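Long-range contact in protelomerase (Agrobacterium tumefaciens, PDB 4F43), which probably cuts replicated telomere junctions and rejoins the strands as covalently closed DNA hairpins, a product to which it is bound here: residues G191-P201 with Y286-N295. The protein carries 1 engineered substitution. Numbering follows the deposited sequence.
Sequences GTKFGITYEIP and YFAAILGHNN. With nucleotides of chain B.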
# COMPACT_ATOMS: atom_id res chain seq x y z
N GLY A 191 -8.48 -16.87 -0.67
CA GLY A 191 -7.38 -17.22 0.22
C GLY A 191 -6.53 -16.03 0.64
O GLY A 191 -5.31 -16.14 0.76
N THR A 192 -7.18 -14.89 0.87
CA THR A 192 -6.48 -13.70 1.32
C THR A 192 -6.78 -13.43 2.79
O THR A 192 -7.59 -14.12 3.40
CB THR A 192 -6.86 -12.46 0.49
OG1 THR A 192 -8.23 -12.12 0.73
CG2 THR A 192 -6.66 -12.73 -1.00
N LYS A 193 -6.12 -12.42 3.35
CA LYS A 193 -6.28 -12.09 4.77
C LYS A 193 -7.43 -11.11 5.01
O LYS A 193 -7.38 -10.31 5.95
CB LYS A 193 -4.98 -11.53 5.33
CG LYS A 193 -3.79 -12.47 5.22
CD LYS A 193 -4.02 -13.74 6.02
CE LYS A 193 -2.81 -14.66 5.93
NZ LYS A 193 -3.04 -15.95 6.64
N PHE A 194 -8.45 -11.17 4.17
CA PHE A 194 -9.61 -10.30 4.31
C PHE A 194 -10.47 -10.73 5.50
O PHE A 194 -11.05 -11.82 5.49
CB PHE A 194 -10.44 -10.29 3.03
CG PHE A 194 -11.65 -9.40 3.10
CD1 PHE A 194 -11.52 -8.02 3.01
CD2 PHE A 194 -12.92 -9.94 3.26
CE1 PHE A 194 -12.63 -7.20 3.08
CE2 PHE A 194 -14.03 -9.12 3.32
CZ PHE A 194 -13.88 -7.75 3.23
N GLY A 195 -10.55 -9.87 6.51
CA GLY A 195 -11.31 -10.17 7.71
C GLY A 195 -10.67 -11.29 8.51
O GLY A 195 -11.35 -12.01 9.25
N ILE A 196 -9.35 -11.44 8.36
CA ILE A 196 -8.62 -12.50 9.04
C ILE A 196 -7.69 -11.95 10.12
O ILE A 196 -6.80 -11.16 9.84
CB ILE A 196 -7.78 -13.32 8.04
CG1 ILE A 196 -8.69 -14.04 7.04
CG2 ILE A 196 -6.90 -14.32 8.77
CD1 ILE A 196 -9.65 -15.02 7.69
N THR A 197 -7.93 -12.38 11.36
CA THR A 197 -7.07 -12.00 12.47
C THR A 197 -5.95 -13.01 12.64
O THR A 197 -6.17 -14.14 13.08
CB THR A 197 -7.87 -11.91 13.79
OG1 THR A 197 -8.47 -13.18 14.07
CG2 THR A 197 -8.96 -10.85 13.68
N TYR A 198 -4.73 -12.61 12.29
CA TYR A 198 -3.58 -13.51 12.36
C TYR A 198 -2.44 -12.93 13.19
O TYR A 198 -2.37 -11.72 13.42
CB TYR A 198 -3.10 -13.90 10.96
CG TYR A 198 -2.54 -12.76 10.13
CD1 TYR A 198 -1.18 -12.65 9.91
CD2 TYR A 198 -3.38 -11.80 9.58
CE1 TYR A 198 -0.66 -11.62 9.15
CE2 TYR A 198 -2.87 -10.76 8.82
CZ TYR A 198 -1.51 -10.67 8.61
OH TYR A 198 -1.00 -9.64 7.86
N GLU A 199 -1.54 -13.80 13.64
CA GLU A 199 -0.47 -13.42 14.55
C GLU A 199 0.77 -12.91 13.80
O GLU A 199 1.23 -13.54 12.85
CB GLU A 199 -0.10 -14.59 15.45
CG GLU A 199 0.80 -14.24 16.62
CD GLU A 199 1.02 -15.41 17.56
OE1 GLU A 199 0.50 -15.37 18.69
OE2 GLU A 199 1.72 -16.37 17.16
N ILE A 200 1.29 -11.77 14.24
CA ILE A 200 2.48 -11.18 13.64
C ILE A 200 3.53 -10.86 14.70
O ILE A 200 3.19 -10.56 15.84
CB ILE A 200 2.13 -9.88 12.88
CG1 ILE A 200 1.43 -8.88 13.80
CG2 ILE A 200 1.26 -10.19 11.67
CD1 ILE A 200 1.18 -7.53 13.17
N PRO A 201 4.81 -10.92 14.32
CA PRO A 201 5.89 -10.57 15.25
C PRO A 201 6.03 -9.06 15.40
O PRO A 201 5.63 -8.31 14.51
CB PRO A 201 7.13 -11.15 14.58
CG PRO A 201 6.81 -11.12 13.13
CD PRO A 201 5.34 -11.42 13.04
N TYR A 286 8.23 -17.35 5.31
CA TYR A 286 8.11 -16.52 6.51
C TYR A 286 7.61 -15.13 6.14
O TYR A 286 6.75 -14.57 6.83
CB TYR A 286 9.44 -16.44 7.25
CG TYR A 286 9.34 -15.81 8.61
CD1 TYR A 286 8.68 -16.45 9.65
CD2 TYR A 286 9.90 -14.56 8.86
CE1 TYR A 286 8.58 -15.87 10.90
CE2 TYR A 286 9.80 -13.98 10.11
CZ TYR A 286 9.14 -14.64 11.13
OH TYR A 286 9.05 -14.06 12.37
N PHE A 287 8.16 -14.59 5.05
CA PHE A 287 7.72 -13.29 4.54
C PHE A 287 6.23 -13.31 4.23
O PHE A 287 5.48 -12.44 4.66
CB PHE A 287 8.52 -12.92 3.30
CG PHE A 287 9.79 -12.18 3.59
CD1 PHE A 287 10.63 -12.60 4.61
CD2 PHE A 287 10.16 -11.08 2.84
CE1 PHE A 287 11.80 -11.92 4.89
CE2 PHE A 287 11.33 -10.40 3.11
CZ PHE A 287 12.15 -10.82 4.13
N ALA A 288 5.80 -14.33 3.48
CA ALA A 288 4.40 -14.47 3.12
C ALA A 288 3.51 -14.63 4.35
O ALA A 288 2.37 -14.17 4.37
CB ALA A 288 4.21 -15.65 2.18
N ALA A 289 4.05 -15.27 5.38
CA ALA A 289 3.30 -15.53 6.60
C ALA A 289 3.09 -14.26 7.42
O ALA A 289 1.98 -13.97 7.86
CB ALA A 289 4.00 -16.59 7.44
N ILE A 290 4.16 -13.50 7.62
CA ILE A 290 4.11 -12.32 8.47
C ILE A 290 3.53 -11.10 7.76
O ILE A 290 3.01 -10.19 8.40
CB ILE A 290 5.51 -11.98 9.03
CG1 ILE A 290 6.46 -11.62 7.89
CG2 ILE A 290 6.04 -13.14 9.85
CD1 ILE A 290 7.93 -11.67 8.26
N LEU A 291 3.63 -11.07 6.43
CA LEU A 291 3.11 -9.95 5.66
C LEU A 291 1.66 -10.17 5.24
O LEU A 291 0.99 -9.25 4.78
CB LEU A 291 3.98 -9.69 4.43
CG LEU A 291 5.42 -9.24 4.69
CD1 LEU A 291 6.19 -9.11 3.39
CD2 LEU A 291 5.44 -7.92 5.45
N GLY A 292 1.18 -11.40 5.41
CA GLY A 292 -0.20 -11.73 5.08
C GLY A 292 -0.49 -11.64 3.60
O GLY A 292 -1.00 -10.63 3.12
N HIS A 293 -0.17 -12.70 2.87
CA HIS A 293 -0.37 -12.73 1.43
C HIS A 293 -1.41 -13.76 1.02
O HIS A 293 -1.96 -14.47 1.87
CB HIS A 293 0.95 -13.03 0.71
CG HIS A 293 1.93 -11.90 0.75
ND1 HIS A 293 3.27 -12.07 0.48
CD2 HIS A 293 1.76 -10.58 1.02
CE1 HIS A 293 3.89 -10.90 0.59
NE2 HIS A 293 3.00 -9.99 0.91
N ASN A 294 -1.67 -13.83 -0.28
CA ASN A 294 -2.58 -14.82 -0.84
C ASN A 294 -2.11 -16.23 -0.51
O ASN A 294 -0.91 -16.46 -0.35
CB ASN A 294 -2.68 -14.63 -2.36
CG ASN A 294 -3.69 -15.55 -3.00
OD1 ASN A 294 -4.70 -15.90 -2.39
ND2 ASN A 294 -3.43 -15.94 -4.24
N ASN A 295 -3.05 -17.16 -0.40
CA ASN A 295 -2.71 -18.56 -0.12
C ASN A 295 -1.75 -19.14 -1.15
O ASN A 295 -1.96 -18.99 -2.36
CB ASN A 295 -3.97 -19.42 -0.03
CG ASN A 295 -4.37 -19.71 1.41
OD1 ASN A 295 -3.51 -19.85 2.28
ND2 ASN A 295 -5.67 -19.82 1.65
P DC B 15 -2.62 -10.61 -1.68
OP1 DC B 15 -3.39 -10.52 -0.41
OP2 DC B 15 -1.44 -11.50 -1.75
O5' DC B 15 -3.62 -11.02 -2.86
C5' DC B 15 -4.83 -10.29 -3.04
C4' DC B 15 -5.44 -10.52 -4.41
O4' DC B 15 -4.53 -10.05 -5.44
C3' DC B 15 -5.74 -11.98 -4.76
O3' DC B 15 -6.96 -12.06 -5.48
C2' DC B 15 -4.56 -12.34 -5.66
C1' DC B 15 -4.45 -11.04 -6.44
N1 DC B 15 -3.19 -10.89 -7.19
C2 DC B 15 -3.22 -10.24 -8.43
O2 DC B 15 -4.30 -9.81 -8.87
N3 DC B 15 -2.06 -10.10 -9.12
C4 DC B 15 -0.92 -10.58 -8.62
N4 DC B 15 0.20 -10.42 -9.34
C5 DC B 15 -0.88 -11.24 -7.35
C6 DC B 15 -2.02 -11.37 -6.68
P DA B 16 -7.48 -13.47 -6.05
OP1 DA B 16 -8.95 -13.40 -6.17
OP2 DA B 16 -6.86 -14.54 -5.24
O5' DA B 16 -6.84 -13.54 -7.52
C5' DA B 16 -7.43 -12.84 -8.61
C4' DA B 16 -6.46 -12.69 -9.77
O4' DA B 16 -5.10 -12.71 -9.26
C3' DA B 16 -6.52 -13.80 -10.81
O3' DA B 16 -6.17 -13.29 -12.10
C2' DA B 16 -5.45 -14.76 -10.31
C1' DA B 16 -4.39 -13.74 -9.92
N9 DA B 16 -3.35 -14.24 -9.03
C8 DA B 16 -3.52 -14.87 -7.83
N7 DA B 16 -2.39 -15.21 -7.25
C5 DA B 16 -1.42 -14.78 -8.13
C6 DA B 16 -0.01 -14.84 -8.10
N6 DA B 16 0.68 -15.38 -7.10
N1 DA B 16 0.66 -14.31 -9.14
C2 DA B 16 -0.03 -13.76 -10.14
N3 DA B 16 -1.35 -13.64 -10.28
C4 DA B 16 -1.99 -14.18 -9.23
O HOH W 1 -7.73 -15.45 -2.64
O HOH W 2 -4.04 -11.49 1.95
O HOH W 3 -3.93 -17.24 4.25
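Tyr-198 leans from its strand onto the C-terminal end of helix 286-291. Its ring edge atom CE1 lies 4.0 Å from Ile-290 O, near the ring plane, while its OH rests 3.6 Å from Gly-292 CA, where the chain leaves the helix with positive phi. Lys-193 fills the neighbouring ground: bent at chi2 (-63°), it places CD above one face of the Tyr-198 ring, toward its rim, and brings CG to 3.7 Å from Gly-292 CA. At the far end of the strand, Pro-201 crosses Ile-290 at about a right angle (Pro-201 CD to Ile-290 CG2, 3.7 Å), and the same methyl lies above one face of the Tyr-286 ring, toward its rim.

Beyond the helix the contact turns polar. Asn-295 N donates to Gly-191 O (2.7 Å), joining the two loops. Asn-294 gives its backbone N to OP2 of DC15 of chain B (2.8 Å). With CG anti to the backbone N (chi1 -175°), its carboxamide is carried to where ND2 weakly reaches N7 of DA16 of chain B and OD1 accepts from a water that also links Gly-191 N and OP2 of DA16 of chain B. With Arg-153 bonded to Ile-290 O, the arrangement exemplifies a helix C-terminus packed against a sheet-edge strand, leading into a loop whose backbone binds a DNA phosphate in the DNA-binding surface of a telomere resolvase catalytic domain.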